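Local structure of geranyltranstransferase (7LBJ) at residues R19-I22 against E23-D27; M9-E12 against V13-R17. The protein probably makes farnesyl diphosphate or longer prenyl diphosphates by magnesium-dependent condensation of isopentenyl diphosphate with an allylic diphosphate. All coordinates share one frame; numbering follows the deposited sequence.

Interaction 1. Residues R19-I22 against E23-D27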
ATOM      1  N   ARG A  19      13.953  20.531  -1.235  1.00 16.85           N
ATOM      2  CA  ARG A  19      12.593  20.782  -0.754  1.00 16.96           C
ATOM      3  C   ARG A  19      11.716  21.390  -1.844  1.00 19.69           C
ATOM      4  O   ARG A  19      10.534  21.040  -1.967  1.00 20.00           O
ATOM      5  CB  ARG A  19      12.625  21.680   0.480  1.00 17.49           C
ATOM      6  CG  ARG A  19      12.985  20.920   1.768  1.00 15.53           C
ATOM      7  CD  ARG A  19      13.320  21.830   2.950  1.00 20.41           C
ATOM      8  NE  ARG A  19      13.539  21.038   4.162  1.00 19.03           N
ATOM      9  CZ  ARG A  19      14.316  21.400   5.171  1.00 17.98           C
ATOM     10  NH1 ARG A  19      14.997  22.542   5.149  1.00 22.56           N
ATOM     11  NH2 ARG A  19      14.433  20.588   6.221  1.00 19.91           N
ATOM     12  N   ASP A  20      12.266  22.309  -2.639  1.00 17.58           N
ATOM     13  CA  ASP A  20      11.512  22.825  -3.781  1.00 17.26           C
ATOM     14  C   ASP A  20      11.271  21.734  -4.809  1.00 19.02           C
ATOM     15  O   ASP A  20      10.177  21.633  -5.374  1.00 17.59           O
ATOM     16  CB  ASP A  20      12.255  23.989  -4.430  1.00 19.94           C
ATOM     17  CG  ASP A  20      12.275  25.217  -3.557  1.00 27.02           C
ATOM     18  OD1 ASP A  20      11.408  25.308  -2.660  1.00 27.98           O
ATOM     19  OD2 ASP A  20      13.138  26.098  -3.788  1.00 31.31           O
ATOM     20  N   ARG A  21      12.293  20.920  -5.069  1.00 16.91           N
ATOM     21  CA  ARG A  21      12.186  19.869  -6.069  1.00 19.46           C
ATOM     22  C   ARG A  21      11.101  18.868  -5.690  1.00 18.64           C
ATOM     23  O   ARG A  21      10.265  18.499  -6.526  1.00 18.04           O
ATOM     24  CB  ARG A  21      13.542  19.174  -6.229  1.00 20.46           C
ATOM     25  CG  ARG A  21      13.513  18.063  -7.238  1.00 23.41           C
ATOM     26  CD  ARG A  21      14.887  17.498  -7.543  1.00 19.71           C
ATOM     27  NE  ARG A  21      14.780  16.626  -8.709  1.00 19.68           N
ATOM     28  CZ  ARG A  21      14.994  17.016  -9.954  1.00 27.07           C
ATOM     29  NH1 ARG A  21      15.407  18.248 -10.229  1.00 26.65           N
ATOM     30  NH2 ARG A  21      14.773  16.158 -10.950  1.00 23.39           N
ATOM     31  N   ILE A  22      11.098  18.412  -4.431  1.00 15.18           N
ATOM     32  CA  ILE A  22      10.115  17.396  -4.048  1.00 17.00           C
ATOM     33  C   ILE A  22       8.696  17.978  -4.039  1.00 15.71           C
ATOM     34  O   ILE A  22       7.728  17.280  -4.390  1.00 15.57           O
ATOM     35  CB  ILE A  22      10.508  16.732  -2.705  1.00 15.15           C
ATOM     36  CG1 ILE A  22       9.871  15.326  -2.585  1.00 16.16           C
ATOM     37  CG2 ILE A  22      10.122  17.580  -1.488  1.00 15.77           C
ATOM     38  CD1 ILE A  22      10.431  14.320  -3.579  1.00 16.19           C
ATOM     39  N   GLU A  23       8.545  19.259  -3.694  1.00 15.74           N
ATOM     40  CA  GLU A  23       7.237  19.897  -3.797  1.00 13.67           C
ATOM     41  C   GLU A  23       6.719  19.858  -5.234  1.00 18.64           C
ATOM     42  O   GLU A  23       5.554  19.509  -5.485  1.00 18.52           O
ATOM     43  CB  GLU A  23       7.321  21.337  -3.299  1.00 16.25           C
ATOM     44  CG  GLU A  23       5.969  21.973  -3.051  1.00 20.20           C
ATOM     45  CD  GLU A  23       5.275  21.404  -1.825  1.00 19.49           C
ATOM     46  OE1 GLU A  23       5.977  20.948  -0.891  1.00 18.82           O
ATOM     47  OE2 GLU A  23       4.024  21.414  -1.800  1.00 21.06           O
ATOM     48  N   SER A  24       7.577  20.213  -6.192  1.00 16.12           N
ATOM     49  CA  SER A  24       7.157  20.243  -7.592  0.55 19.16           C
ATOM     50  C   SER A  24       6.893  18.839  -8.121  1.00 16.89           C
ATOM     51  O   SER A  24       5.967  18.630  -8.918  1.00 18.63           O
ATOM     52  CB  SER A  24       8.225  20.934  -8.438  0.55 19.51           C
ATOM     53  OG  SER A  24       7.883  20.896  -9.810  0.55 21.50           O
ATOM     54  N   GLN A  25       7.715  17.869  -7.706  1.00 16.87           N
ATOM     55  CA  GLN A  25       7.558  16.499  -8.176  1.00 20.08           C
ATOM     56  C   GLN A  25       6.266  15.893  -7.650  1.00 19.45           C
ATOM     57  O   GLN A  25       5.524  15.240  -8.392  1.00 18.50           O
ATOM     58  CB  GLN A  25       8.761  15.657  -7.743  1.00 17.47           C
ATOM     59  CG  GLN A  25      10.037  15.990  -8.493  1.00 20.29           C
ATOM     60  CD  GLN A  25      10.072  15.351  -9.863  1.00 25.82           C
ATOM     61  OE1 GLN A  25       9.576  14.247 -10.043  1.00 25.01           O
ATOM     62  NE2 GLN A  25      10.668  16.038 -10.832  1.00 26.68           N
ATOM     63  N   LEU A  26       5.993  16.085  -6.362  1.00 15.50           N
ATOM     64  CA  LEU A  26       4.760  15.561  -5.784  1.00 17.73           C
ATOM     65  C   LEU A  26       3.532  16.211  -6.410  1.00 18.55           C
ATOM     66  O   LEU A  26       2.514  15.545  -6.634  1.00 17.20           O
ATOM     67  CB  LEU A  26       4.771  15.779  -4.271  1.00 14.77           C
ATOM     68  CG  LEU A  26       5.722  14.891  -3.473  1.00 14.19           C
ATOM     69  CD1 LEU A  26       5.963  15.504  -2.071  1.00 15.82           C
ATOM     70  CD2 LEU A  26       5.216  13.436  -3.343  1.00 20.15           C
ATOM     71  N   ASP A  27       3.593  17.518  -6.674  1.00 17.28           N
ATOM     72  CA  ASP A  27       2.454  18.178  -7.303  1.00 17.02           C
ATOM     73  C   ASP A  27       2.168  17.575  -8.675  1.00 20.17           C
ATOM     74  O   ASP A  27       1.003  17.348  -9.035  1.00 21.30           O
ATOM     75  CB  ASP A  27       2.711  19.685  -7.409  1.00 21.99           C
ATOM     76  CG  ASP A  27       1.626  20.420  -8.183  1.00 31.13           C
ATOM     77  OD1 ASP A  27       0.463  20.463  -7.714  1.00 28.62           O
ATOM     78  OD2 ASP A  27       1.939  20.962  -9.266  1.00 42.61           O
TER
HETATM   79  O   HOH W   1       8.529  20.681   0.003  1.00 16.32           O
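Arg19 O accepts the N-H of Glu23 at 3.2 Å, and the same i to i+4 step repeats from Asp20 to Ser24, Arg21 to Gln25 and Ile22 to Leu26. This is regular alpha helix, the middle and later turns of helix 11-29, which lies across one end of the mainly helical prenyl synthase fold. The bond from Leu26 N to Ile22 O is the straightest of the four, 2.9 Å with an N-H...O angle of 167°.

The buried side of the turn is apolar. CG1 of Ile22 stands 3.9 Å from CD1 of Leu26, the two chains meeting at a slant. Helices 55-65 and 75-92 cover Ile22 through Pro57, Tyr61, Ala78 and Met79, and Leu49 packs on Leu26.

On another side of the helix, Arg21 and Gln25 run alongside each other, pointing the same way, with guanidinium and amide planes only 13° apart. Arg21 is extended from CG to NE, and with CG anti to the backbone N (chi1 179°) the chain leaves beside its own carbonyl carbon. Its NE makes a salt bridge with Asp75, and its NH2 lies 4.1 Å from Gln25 NE2, beside it rather than bonded to it.

The carboxylate of Glu23 is turned back by a bend at its second torsion. It meets Arg54 in a salt bridge and the backbone N of Gly50 in a hydrogen bond, joining helix 11-29 to this loop. Arg54 ends the GGKR motif, which in related synthases lies at the isopentenyl diphosphate site, and Gly50 stands immediately before it. A water ties the carboxylate to its own helix, donating to Glu23 OE1 at 2.7 Å and to Arg19 O at 2.8 Å.

Interaction 2. Residues M9-E12 against V13-R17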
ATOM      1  N   MET A   9      27.965  22.997  -3.516  1.00 50.09           N
ATOM      2  CA  MET A   9      26.883  23.703  -2.840  1.00 42.98           C
ATOM      3  C   MET A   9      26.803  23.287  -1.372  1.00 37.65           C
ATOM      4  O   MET A   9      27.017  22.120  -1.030  1.00 33.01           O
ATOM      5  CB  MET A   9      25.546  23.422  -3.536  1.00 38.50           C
ATOM      6  CG  MET A   9      25.452  23.893  -4.990  1.00 40.74           C
ATOM      7  SD  MET A   9      23.960  23.261  -5.818  1.00 59.89           S
ATOM      8  CE  MET A   9      24.501  21.622  -6.344  1.00 42.21           C
ATOM      9  N   THR A  10      26.500  24.252  -0.500  1.00 32.19           N
ATOM     10  CA  THR A  10      26.386  23.957   0.922  1.00 33.61           C
ATOM     11  C   THR A  10      25.150  23.110   1.197  1.00 24.77           C
ATOM     12  O   THR A  10      24.217  23.029   0.386  1.00 24.12           O
ATOM     13  CB  THR A  10      26.280  25.237   1.748  1.00 28.90           C
ATOM     14  OG1 THR A  10      25.064  25.908   1.390  1.00 26.22           O
ATOM     15  CG2 THR A  10      27.471  26.137   1.493  1.00 31.16           C
ATOM     16  N   ALA A  11      25.130  22.510   2.386  1.00 23.99           N
ATOM     17  CA  ALA A  11      23.964  21.725   2.781  1.00 27.19           C
ATOM     18  C   ALA A  11      22.707  22.583   2.782  1.00 23.11           C
ATOM     19  O   ALA A  11      21.637  22.128   2.367  1.00 20.78           O
ATOM     20  CB  ALA A  11      24.184  21.097   4.158  1.00 23.27           C
ATOM     21  N   GLU A  12      22.820  23.831   3.251  1.00 23.46           N
ATOM     22  CA  GLU A  12      21.643  24.688   3.339  1.00 22.24           C
ATOM     23  C   GLU A  12      21.043  24.942   1.957  1.00 24.34           C
ATOM     24  O   GLU A  12      19.820  24.908   1.785  1.00 23.22           O
ATOM     25  CB  GLU A  12      22.020  26.005   4.016  1.00 28.65           C
ATOM     26  CG  GLU A  12      20.940  27.064   3.938  1.00 29.43           C
ATOM     27  CD  GLU A  12      21.415  28.421   4.447  1.00 36.25           C
ATOM     28  OE1 GLU A  12      22.603  28.768   4.242  1.00 41.40           O
ATOM     29  OE2 GLU A  12      20.603  29.135   5.067  1.00 38.66           O
ATOM     30  N   VAL A  13      21.892  25.207   0.964  1.00 22.38           N
ATOM     31  CA  VAL A  13      21.423  25.422  -0.404  1.00 24.41           C
ATOM     32  C   VAL A  13      20.830  24.140  -0.983  1.00 22.10           C
ATOM     33  O   VAL A  13      19.781  24.166  -1.642  1.00 22.02           O
ATOM     34  CB  VAL A  13      22.582  25.964  -1.264  1.00 28.16           C
ATOM     35  CG1 VAL A  13      22.327  25.719  -2.757  1.00 28.96           C
ATOM     36  CG2 VAL A  13      22.800  27.456  -0.982  1.00 29.52           C
ATOM     37  N   LEU A  14      21.482  23.003  -0.742  1.00 19.44           N
ATOM     38  CA  LEU A  14      20.956  21.719  -1.213  1.00 20.46           C
ATOM     39  C   LEU A  14      19.591  21.417  -0.616  1.00 18.75           C
ATOM     40  O   LEU A  14      18.686  20.951  -1.326  1.00 19.46           O
ATOM     41  CB  LEU A  14      21.940  20.594  -0.887  1.00 17.74           C
ATOM     42  CG  LEU A  14      23.248  20.589  -1.683  1.00 23.73           C
ATOM     43  CD1 LEU A  14      24.223  19.543  -1.146  1.00 22.30           C
ATOM     44  CD2 LEU A  14      22.970  20.363  -3.180  1.00 25.54           C
ATOM     45  N   PHE A  15      19.421  21.648   0.691  1.00 19.02           N
ATOM     46  CA  PHE A  15      18.140  21.337   1.320  1.00 19.37           C
ATOM     47  C   PHE A  15      17.019  22.182   0.730  1.00 19.82           C
ATOM     48  O   PHE A  15      15.913  21.682   0.503  1.00 18.27           O
ATOM     49  CB  PHE A  15      18.194  21.553   2.833  1.00 19.12           C
ATOM     50  CG  PHE A  15      19.072  20.571   3.576  1.00 18.93           C
ATOM     51  CD1 PHE A  15      19.643  19.482   2.941  1.00 19.56           C
ATOM     52  CD2 PHE A  15      19.318  20.755   4.932  1.00 25.78           C
ATOM     53  CE1 PHE A  15      20.455  18.593   3.648  1.00 21.66           C
ATOM     54  CE2 PHE A  15      20.123  19.870   5.642  1.00 28.29           C
ATOM     55  CZ  PHE A  15      20.687  18.785   4.997  1.00 21.14           C
ATOM     56  N   ALA A  16      17.277  23.473   0.499  1.00 19.95           N
ATOM     57  CA  ALA A  16      16.278  24.318  -0.155  1.00 19.11           C
ATOM     58  C   ALA A  16      15.965  23.816  -1.565  1.00 20.33           C
ATOM     59  O   ALA A  16      14.796  23.725  -1.965  1.00 20.61           O
ATOM     60  CB  ALA A  16      16.768  25.768  -0.183  1.00 20.31           C
ATOM     61  N   ARG A  17      17.000  23.483  -2.336  1.00 20.10           N
ATOM     62  CA  ARG A  17      16.782  22.990  -3.691  0.53 23.45           C
ATOM     63  C   ARG A  17      15.974  21.695  -3.694  1.00 20.87           C
ATOM     64  O   ARG A  17      15.055  21.526  -4.509  1.00 19.38           O
ATOM     65  CB  ARG A  17      18.133  22.795  -4.380  0.53 25.71           C
ATOM     66  CG  ARG A  17      18.069  22.156  -5.744  0.53 29.02           C
ATOM     67  CD  ARG A  17      19.453  21.726  -6.186  0.53 33.26           C
ATOM     68  NE  ARG A  17      20.346  22.863  -6.357  0.53 28.10           N
ATOM     69  CZ  ARG A  17      20.708  23.353  -7.533  0.53 35.70           C
ATOM     70  NH1 ARG A  17      20.284  22.818  -8.668  0.53 36.22           N
ATOM     71  NH2 ARG A  17      21.519  24.406  -7.574  0.53 39.98           N
TER
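Met9 and Leu14 make apolar contact across the start of the helix. The Met9 chain crosses Leu14 at about a right angle and lays its methyl CE 3.7 Å from Leu14 CD2, while Met9 CB sits 4.0 Å from Val13 CG1. One turn on, Ala11 CB lies over a face of the Phe15 ring, 4.3 Å from CZ. Ala290, Leu291 and Leu294 of helix 286-297 and Leu58 of helix 55-65 pack on Phe15.

A carbonyl-over-ring contact adds to this: the backbone oxygen of Ala11 stands over the same face of Phe15, offset toward the rim and 3.2 Å from CG.

Among the hydrogen bonds, Thr10 supplies two acceptors. Its carbonyl O takes Leu14 N at 3.0 Å. Its OG1, set between the backbone N and the carbonyl carbon by chi1 of 64°, takes the N-H of Val13 at 3.3 Å with an angle of 166°. Phe15 N to Ala11 O (2.8 Å) and Ala16 N to Glu12 O carry the alpha-helical pattern onward. Arg17 was modelled in two conformers, so its approach to the sulfur of Met9 is doubtful.

Together these features make a classic helix start: Thr10 is the N-cap of helix 11-29, and the pairing of Met9 just before it with Leu14 is a hydrophobic staple.

Both contacts belong to helix 11-29, with centres about 15 Å apart and on the same side of the chain's centre. Interaction 2 comes first along the chain, where the helix begins, and interaction 1 follows on its middle and later turns; apart from being neighbours in sequence, they do not touch. Helix 55-65 lies under both. Beyond it their surroundings differ: helix 286-297, near the C-terminus, meets the beginning of the helix, whereas helix 75-92 and the glycine-rich loop with Arg54 meet its later turns. One N-terminal helix thus links the C-terminal helix 286-297 with the glycine-rich loop near the probable substrate site.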